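Long-range contacts in putative peptidase (Clostridium acetobutylicum, PDB 3K9T), which probably takes part in the biosynthesis of modified polysaccharides, binding one zinc ion per subunit, and is not expected to cleave peptides despite its aminopeptidase-like region: residues Gly121-Ile126 with Leu141-Phe146; Glu389-Trp394 with Ser412-Arg417; Phe393-Met398 with Leu406-Lys411. All coordinates share one frame; numbering follows the deposited sequence.

Contact 1: residues Gly121-Ile126 with Leu141-Phe146; sequences GNKDRI and LTQNKF
The carbonyl oxygen of K123 receives the backbone N-H of N144, in the first turn of helix 143-147, in its carbonyl plane (N144 N to K123 O 2.9 Å, 160° at the hydrogen). That carbonyl belongs to a type I beta turn, N122 to R125. A second bond joins the same two residues through their side chains: K123 NZ lies 3.1 Å from N144 OD1, nearly along the C=O axis of the amide. The lysine chain, bent at chi3 and chi4, crosses the asparagine at about a right angle and curls round OD1. K123 CG and CD also pass over CB and CG of Q143 at a slant. Water 1 bridges the backbones, accepting from Q143 N (water to N 2.8 Å) and lying 2.9 Å from R125 O, one of several acceptors around it. T142 is the N-cap: with chi1 at 71°, its OG1 takes the N-H of K145 (OG1 to N 3.0 Å), while CG2 is left to press on D124 O (3.3 Å) and to meet I126 CG1. The N-H groups of Q143, N144 and K145 thus find a water, a facing carbonyl and the cap hydroxyl, and the helix start may polarise the K123 carbonyl. All of this lies in the insert region. R125 turns away from the helix to a salt bridge with D322, its side chain about 9 Å from that of the zinc ligand H325; I126 N bonds to S327 OG. From the second segment, Q143 OE1 bonds to T118 OG1, L141 pairs by its backbone with H117, and L141 and F146 lean on L116, so the short helix is packed against strand 116-117 while the turn faces the aminopeptidase-like region.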
# COMPACT_ATOMS: atom_id res chain seq x y z
N GLY A 121 12.15 37.40 19.79
CA GLY A 121 13.05 36.31 19.48
C GLY A 121 14.03 36.57 18.34
O GLY A 121 14.95 35.78 18.13
N ASN A 122 13.82 37.63 17.57
CA ASN A 122 14.69 37.98 16.43
C ASN A 122 14.76 39.47 16.43
O ASN A 122 14.07 40.15 15.67
CB ASN A 122 14.12 37.47 15.10
CG ASN A 122 14.12 35.94 15.02
OD1 ASN A 122 15.06 35.33 14.50
ND2 ASN A 122 13.07 35.33 15.54
N LYS A 123 15.62 39.97 17.30
CA LYS A 123 15.61 41.37 17.69
C LYS A 123 15.91 42.37 16.59
O LYS A 123 15.85 43.57 16.80
CB LYS A 123 16.55 41.56 18.89
CG LYS A 123 16.11 40.78 20.15
CD LYS A 123 16.62 41.43 21.43
CE LYS A 123 18.11 41.26 21.56
NZ LYS A 123 18.75 42.42 22.22
N ASP A 124 16.19 41.85 15.41
CA ASP A 124 16.53 42.62 14.24
C ASP A 124 15.47 42.55 13.11
O ASP A 124 15.71 43.03 12.01
CB ASP A 124 17.84 42.05 13.70
CG ASP A 124 17.78 40.48 13.46
OD1 ASP A 124 17.07 39.71 14.20
OD2 ASP A 124 18.48 40.02 12.51
N ARG A 125 14.31 41.95 13.37
CA ARG A 125 13.31 41.78 12.31
C ARG A 125 12.13 42.68 12.49
O ARG A 125 11.73 42.97 13.60
CB ARG A 125 12.84 40.32 12.26
CG ARG A 125 13.97 39.37 11.81
CD ARG A 125 13.52 37.98 11.67
NE ARG A 125 14.62 37.05 11.39
CZ ARG A 125 14.49 35.73 11.34
NH1 ARG A 125 13.30 35.18 11.55
NH2 ARG A 125 15.53 34.94 11.09
N ILE A 126 11.57 43.14 11.37
CA ILE A 126 10.35 43.93 11.39
C ILE A 126 9.21 42.95 11.09
O ILE A 126 9.22 42.26 10.08
CB ILE A 126 10.37 45.09 10.39
CG1 ILE A 126 11.60 45.98 10.62
CG2 ILE A 126 9.06 45.92 10.49
CD1 ILE A 126 11.92 46.95 9.43
N LEU A 141 8.42 47.44 14.22
CA LEU A 141 9.84 47.84 14.31
C LEU A 141 10.69 46.74 14.91
O LEU A 141 10.15 45.75 15.46
CB LEU A 141 10.03 49.11 15.13
CG LEU A 141 9.72 49.07 16.62
CD1 LEU A 141 10.30 50.31 17.26
CD2 LEU A 141 8.21 48.93 16.89
N THR A 142 12.02 46.87 14.81
CA THR A 142 12.85 45.83 15.39
C THR A 142 12.80 46.00 16.89
O THR A 142 12.61 47.12 17.40
CB THR A 142 14.32 45.81 14.90
OG1 THR A 142 15.07 46.94 15.42
CG2 THR A 142 14.38 45.69 13.34
N GLN A 143 12.90 44.88 17.58
CA GLN A 143 13.02 44.89 19.03
C GLN A 143 14.21 45.76 19.42
O GLN A 143 14.10 46.53 20.34
CB GLN A 143 13.24 43.46 19.56
CG GLN A 143 13.24 43.35 21.08
CD GLN A 143 11.90 43.71 21.66
OE1 GLN A 143 10.84 43.17 21.26
NE2 GLN A 143 11.92 44.65 22.60
N ASN A 144 15.34 45.64 18.72
CA ASN A 144 16.53 46.39 19.09
C ASN A 144 16.26 47.90 19.05
O ASN A 144 16.72 48.64 19.95
CB ASN A 144 17.75 46.03 18.22
CG ASN A 144 18.33 44.65 18.53
OD1 ASN A 144 18.25 44.16 19.67
ND2 ASN A 144 18.94 44.01 17.51
N LYS A 145 15.51 48.34 18.04
CA LYS A 145 15.17 49.76 17.88
C LYS A 145 14.11 50.16 18.91
O LYS A 145 14.15 51.26 19.44
CB LYS A 145 14.69 50.09 16.46
CG LYS A 145 13.97 51.44 16.32
N PHE A 146 13.17 49.26 19.18
CA PHE A 146 12.21 49.47 20.25
C PHE A 146 12.91 49.70 21.58
O PHE A 146 12.61 50.65 22.28
CB PHE A 146 11.30 48.25 20.40
CG PHE A 146 10.25 48.42 21.44
CD1 PHE A 146 10.52 48.11 22.77
CD2 PHE A 146 8.99 48.88 21.10
CE1 PHE A 146 9.54 48.27 23.74
CE2 PHE A 146 8.00 49.04 22.06
CZ PHE A 146 8.28 48.73 23.38
O HOH W 1 12.22 42.39 16.39

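Contact 2: residues Glu389-Trp394 with Ser412-Arg417; sequences EFAMFW and SGMEFR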
# COMPACT_ATOMS: atom_id res chain seq x y z
N GLU A 389 16.61 1.31 -26.72
CA GLU A 389 15.69 0.21 -26.99
C GLU A 389 14.79 -0.20 -25.83
O GLU A 389 13.66 -0.65 -26.04
CB GLU A 389 16.46 -0.98 -27.55
CG GLU A 389 17.75 -1.30 -26.81
CD GLU A 389 18.06 -2.78 -26.84
OE1 GLU A 389 17.63 -3.44 -27.82
OE2 GLU A 389 18.69 -3.29 -25.89
N PHE A 390 15.25 -0.01 -24.60
CA PHE A 390 14.44 -0.37 -23.43
C PHE A 390 13.21 0.51 -23.33
O PHE A 390 12.12 0.00 -23.18
CB PHE A 390 15.28 -0.28 -22.16
CG PHE A 390 16.49 -1.12 -22.22
CD1 PHE A 390 16.40 -2.48 -22.00
CD2 PHE A 390 17.72 -0.57 -22.59
CE1 PHE A 390 17.53 -3.29 -22.09
CE2 PHE A 390 18.85 -1.35 -22.69
CZ PHE A 390 18.75 -2.72 -22.44
N ALA A 391 13.39 1.82 -23.43
CA ALA A 391 12.24 2.71 -23.46
C ALA A 391 11.25 2.29 -24.59
O ALA A 391 10.01 2.27 -24.43
CB ALA A 391 12.70 4.19 -23.68
N MSE A 392 11.79 1.96 -25.75
CA MSE A 392 10.90 1.66 -26.89
C MSE A 392 10.04 0.46 -26.59
O MSE A 392 8.83 0.49 -26.87
CB MSE A 392 11.68 1.45 -28.18
CG MSE A 392 12.24 2.74 -28.69
SE MSE A 392 12.89 2.65 -30.50
CE MSE A 392 13.32 0.77 -30.78
N PHE A 393 10.66 -0.59 -26.03
CA PHE A 393 9.95 -1.83 -25.70
C PHE A 393 8.82 -1.62 -24.70
O PHE A 393 7.78 -2.27 -24.80
CB PHE A 393 10.90 -2.91 -25.18
CG PHE A 393 11.80 -3.49 -26.24
CD1 PHE A 393 11.28 -4.03 -27.41
CD2 PHE A 393 13.18 -3.58 -26.02
CE1 PHE A 393 12.12 -4.59 -28.37
CE2 PHE A 393 14.03 -4.12 -26.97
CZ PHE A 393 13.49 -4.65 -28.14
N TRP A 394 9.03 -0.72 -23.73
CA TRP A 394 7.96 -0.32 -22.82
C TRP A 394 6.80 0.37 -23.52
O TRP A 394 5.64 0.04 -23.25
CB TRP A 394 8.46 0.63 -21.75
CG TRP A 394 8.99 -0.04 -20.53
CD1 TRP A 394 10.25 0.01 -20.07
CD2 TRP A 394 8.26 -0.87 -19.64
NE1 TRP A 394 10.37 -0.73 -18.93
CE2 TRP A 394 9.15 -1.27 -18.63
CE3 TRP A 394 6.94 -1.32 -19.60
CZ2 TRP A 394 8.77 -2.09 -17.56
CZ3 TRP A 394 6.55 -2.15 -18.55
CH2 TRP A 394 7.46 -2.53 -17.55
N SER A 412 7.59 1.93 -15.84
CA SER A 412 8.98 1.61 -16.20
C SER A 412 10.01 2.15 -15.20
O SER A 412 11.18 1.77 -15.22
CB SER A 412 9.30 2.18 -17.61
OG SER A 412 9.41 3.60 -17.64
N GLY A 413 9.61 3.10 -14.37
CA GLY A 413 10.58 3.75 -13.52
C GLY A 413 11.52 4.66 -14.30
O GLY A 413 12.53 5.14 -13.76
N MSE A 414 11.19 4.92 -15.55
CA MSE A 414 12.09 5.73 -16.36
C MSE A 414 11.62 7.17 -16.36
O MSE A 414 10.46 7.48 -16.11
CB MSE A 414 12.22 5.19 -17.79
CG MSE A 414 12.78 3.78 -17.90
SE MSE A 414 12.77 3.24 -19.74
CE MSE A 414 13.93 1.73 -19.73
N GLU A 415 12.57 8.04 -16.65
CA GLU A 415 12.33 9.44 -16.82
C GLU A 415 11.38 9.74 -18.01
O GLU A 415 11.42 9.08 -19.04
CB GLU A 415 13.67 10.13 -17.01
CG GLU A 415 13.63 11.59 -16.76
CD GLU A 415 13.67 12.35 -18.01
OE1 GLU A 415 14.60 12.05 -18.78
OE2 GLU A 415 12.79 13.22 -18.21
N PHE A 416 10.56 10.76 -17.85
CA PHE A 416 9.52 11.04 -18.81
C PHE A 416 10.05 11.32 -20.21
O PHE A 416 9.56 10.75 -21.17
CB PHE A 416 8.61 12.19 -18.33
CG PHE A 416 7.50 12.52 -19.32
CD1 PHE A 416 6.33 11.80 -19.34
CD2 PHE A 416 7.66 13.51 -20.27
CE1 PHE A 416 5.34 12.10 -20.25
CE2 PHE A 416 6.69 13.80 -21.19
CZ PHE A 416 5.54 13.10 -21.20
N ARG A 417 11.04 12.20 -20.35
CA ARG A 417 11.56 12.47 -21.69
C ARG A 417 12.09 11.24 -22.42
O ARG A 417 12.01 11.16 -23.63
CB ARG A 417 12.62 13.55 -21.66
CG ARG A 417 12.06 14.91 -21.31
CD ARG A 417 12.83 15.97 -22.00
NE ARG A 417 12.46 17.30 -21.56
CZ ARG A 417 12.55 18.40 -22.31
NH1 ARG A 417 12.97 18.32 -23.58
NH2 ARG A 417 12.21 19.57 -21.80
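W394 and S412 meet face on: the CB of S412 stands above the five-membered ring of W394, 3.4 Å from its centroid and 12° off the normal, a CH-pi contact. The serine hydroxyl is turned from the indole. Its chi1 of 71° places OG where it accepts the backbone N-H of M414 (OG to N 3.0 Å), an ST turn, and I408 O and A409 O are further partners of this hydroxyl. M414, a selenomethionine here, approaches the same indole differently. Extended beyond CG, it crosses W394 obliquely; its SE is 5.1 Å from the centroid of the five-membered ring, a Met-aromatic contact, and its CE comes to the edge near the ring plane (CE to W394 CD1 4.1 Å). The end of the M414 side chain then meets helix 389-398, where CE touches F390 CB (3.4 Å) and SE lies beside A391, 4.1 Å from its CB. The ring of F390 itself leads away, meeting W295 of the second subunit edge-to-face. That W295 also meets the W394 ring with the planes at about 85° and packs on M414. Between the two segments there is no polar bond: a methylene lies over a ring face and a methyl (CE) at its edge, with SE oblique to the ring and the serine hydroxyl held by M414 N and carbonyls of the preceding helix. The contact probably rests mainly on dispersion and close fit, with weak CH-pi and Met-aromatic terms, and its aromatic side is shared with another subunit of the trimer.

Contact 3: residues Phe393-Met398 with Leu406-Lys411; sequences FWVLNM and LDIAYK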
# COMPACT_ATOMS: atom_id res chain seq x y z
N PHE A 393 10.66 -0.59 -26.03
CA PHE A 393 9.95 -1.83 -25.70
C PHE A 393 8.82 -1.62 -24.70
O PHE A 393 7.78 -2.27 -24.80
CB PHE A 393 10.90 -2.91 -25.18
CG PHE A 393 11.80 -3.49 -26.24
CD1 PHE A 393 11.28 -4.03 -27.41
CD2 PHE A 393 13.18 -3.58 -26.02
CE1 PHE A 393 12.12 -4.59 -28.37
CE2 PHE A 393 14.03 -4.12 -26.97
CZ PHE A 393 13.49 -4.65 -28.14
N TRP A 394 9.03 -0.72 -23.73
CA TRP A 394 7.96 -0.32 -22.82
C TRP A 394 6.80 0.37 -23.52
O TRP A 394 5.64 0.04 -23.25
CB TRP A 394 8.46 0.63 -21.75
CG TRP A 394 8.99 -0.04 -20.53
CD1 TRP A 394 10.25 0.01 -20.07
CD2 TRP A 394 8.26 -0.87 -19.64
NE1 TRP A 394 10.37 -0.73 -18.93
CE2 TRP A 394 9.15 -1.27 -18.63
CE3 TRP A 394 6.94 -1.32 -19.60
CZ2 TRP A 394 8.77 -2.09 -17.56
CZ3 TRP A 394 6.55 -2.15 -18.55
CH2 TRP A 394 7.46 -2.53 -17.55
N VAL A 395 7.12 1.32 -24.40
CA VAL A 395 6.10 2.05 -25.14
C VAL A 395 5.27 1.10 -26.01
O VAL A 395 4.05 1.18 -26.04
CB VAL A 395 6.68 3.17 -25.99
CG1 VAL A 395 5.61 3.70 -26.91
CG2 VAL A 395 7.19 4.28 -25.10
N LEU A 396 5.94 0.18 -26.69
CA LEU A 396 5.22 -0.78 -27.52
C LEU A 396 4.37 -1.69 -26.67
O LEU A 396 3.22 -2.00 -27.01
CB LEU A 396 6.19 -1.63 -28.36
CG LEU A 396 6.90 -0.85 -29.48
CD1 LEU A 396 8.15 -1.55 -29.94
CD2 LEU A 396 5.93 -0.66 -30.64
N ASN A 397 4.91 -2.08 -25.53
CA ASN A 397 4.29 -3.09 -24.73
C ASN A 397 3.05 -2.57 -24.02
O ASN A 397 2.03 -3.26 -23.95
CB ASN A 397 5.29 -3.70 -23.76
CG ASN A 397 4.64 -4.65 -22.81
OD1 ASN A 397 4.14 -4.22 -21.79
ND2 ASN A 397 4.61 -5.95 -23.16
N MSE A 398 3.13 -1.34 -23.54
CA MSE A 398 2.02 -0.76 -22.81
C MSE A 398 1.06 0.12 -23.63
O MSE A 398 0.07 0.57 -23.08
CB MSE A 398 2.54 0.04 -21.63
CG MSE A 398 3.10 -0.85 -20.52
SE MSE A 398 3.81 0.23 -19.09
CE MSE A 398 2.11 0.81 -18.30
N LEU A 406 2.97 9.08 -19.38
CA LEU A 406 3.24 9.28 -17.96
C LEU A 406 3.04 7.95 -17.24
O LEU A 406 3.81 7.57 -16.34
CB LEU A 406 2.34 10.38 -17.38
CG LEU A 406 2.63 10.90 -15.96
CD1 LEU A 406 4.02 11.46 -15.87
CD2 LEU A 406 1.55 11.92 -15.47
N ASP A 407 2.02 7.22 -17.68
CA ASP A 407 1.76 5.88 -17.12
C ASP A 407 2.94 4.95 -17.36
O ASP A 407 3.35 4.19 -16.47
CB ASP A 407 0.50 5.27 -17.74
CG ASP A 407 -0.79 5.94 -17.25
OD1 ASP A 407 -0.82 6.57 -16.16
OD2 ASP A 407 -1.80 5.81 -17.98
N ILE A 408 3.49 5.03 -18.56
CA ILE A 408 4.58 4.16 -18.97
C ILE A 408 5.84 4.60 -18.21
O ILE A 408 6.59 3.77 -17.68
CB ILE A 408 4.70 4.15 -20.53
CG1 ILE A 408 3.41 3.63 -21.18
CG2 ILE A 408 5.87 3.30 -21.02
CD1 ILE A 408 3.26 3.99 -22.66
N ALA A 409 6.04 5.91 -18.10
CA ALA A 409 7.20 6.43 -17.39
C ALA A 409 7.14 5.94 -15.95
O ALA A 409 8.15 5.49 -15.40
CB ALA A 409 7.26 7.92 -17.45
N TYR A 410 5.97 6.03 -15.33
CA TYR A 410 5.81 5.55 -13.95
C TYR A 410 6.06 4.05 -13.82
O TYR A 410 6.91 3.66 -13.03
CB TYR A 410 4.44 5.88 -13.35
CG TYR A 410 4.45 7.16 -12.53
CD1 TYR A 410 4.87 7.16 -11.20
CD2 TYR A 410 4.04 8.36 -13.07
CE1 TYR A 410 4.88 8.34 -10.45
CE2 TYR A 410 4.02 9.52 -12.34
CZ TYR A 410 4.46 9.52 -11.04
OH TYR A 410 4.43 10.72 -10.35
N LYS A 411 5.34 3.22 -14.59
CA LYS A 411 5.53 1.74 -14.52
C LYS A 411 6.98 1.32 -14.83
O LYS A 411 7.53 0.46 -14.16
CB LYS A 411 4.54 1.00 -15.44
CG LYS A 411 4.61 -0.53 -15.35
CD LYS A 411 3.49 -1.13 -14.48
CE LYS A 411 2.38 -1.72 -15.34
NZ LYS A 411 1.20 -2.13 -14.54
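Two helices of the permutated winged helix-turn-helix region, 389-398 and 405-412, meet here with their short segments inclined at 119° and their axes 10.0 Å apart. I408 fills the middle of the crossing. Its CG1 lies against M398 CB (3.7 Å), while CG2, anti to the backbone N, turns to W394 CB (3.8 Å) and, more loosely, to V395 CG2 (4.4 Å). M398, also a selenomethionine, reaches past I408 and then bends: chi3 of 75° turns CE aside, across the K411 chain, so that both SE and CE lie 3.8 Å from K411 CB. The lysine is bent at chi2 and chi3, and its aliphatic part covers SE and CE of M398, with CG reaching W394 CZ3 (4.1 Å) as the lysine and tryptophan side chains cross at about a right angle. V395 packs on I419 and L426 of helix 416-428, and A409 of helix 405-412 also touches I419. From helix 389-398 itself, N397 ND2 makes a weak hydrogen bond to S303 O of the second subunit. Isoleucine, valine and methionine closing together between inclined helices make up the kind of small hydrophobic core on which winged helix-turn-helix folds are built.

In the fold
Contact 1 comes first along the chain, in the insert region, and lies on the opposite side of the chain's centre from the other two, about 55 Å from contact 2 and about 56 Å from contact 3, centre to centre. Contacts 2 and 3 start from the same helix, 389-398, share F393 and W394, and have centres only about 6 Å apart. Helix 405-412 supplies the partner in contact 3, and the turn leading from it into helix 416-428 supplies that in contact 2, so both join consecutive parts of the C-terminal permutated winged helix-turn-helix region. The zinc-binding aminopeptidase-like region lies between these ends. Contacts 2 and 3 border the second subunit, whereas no other chain of the trimer touches contact 1.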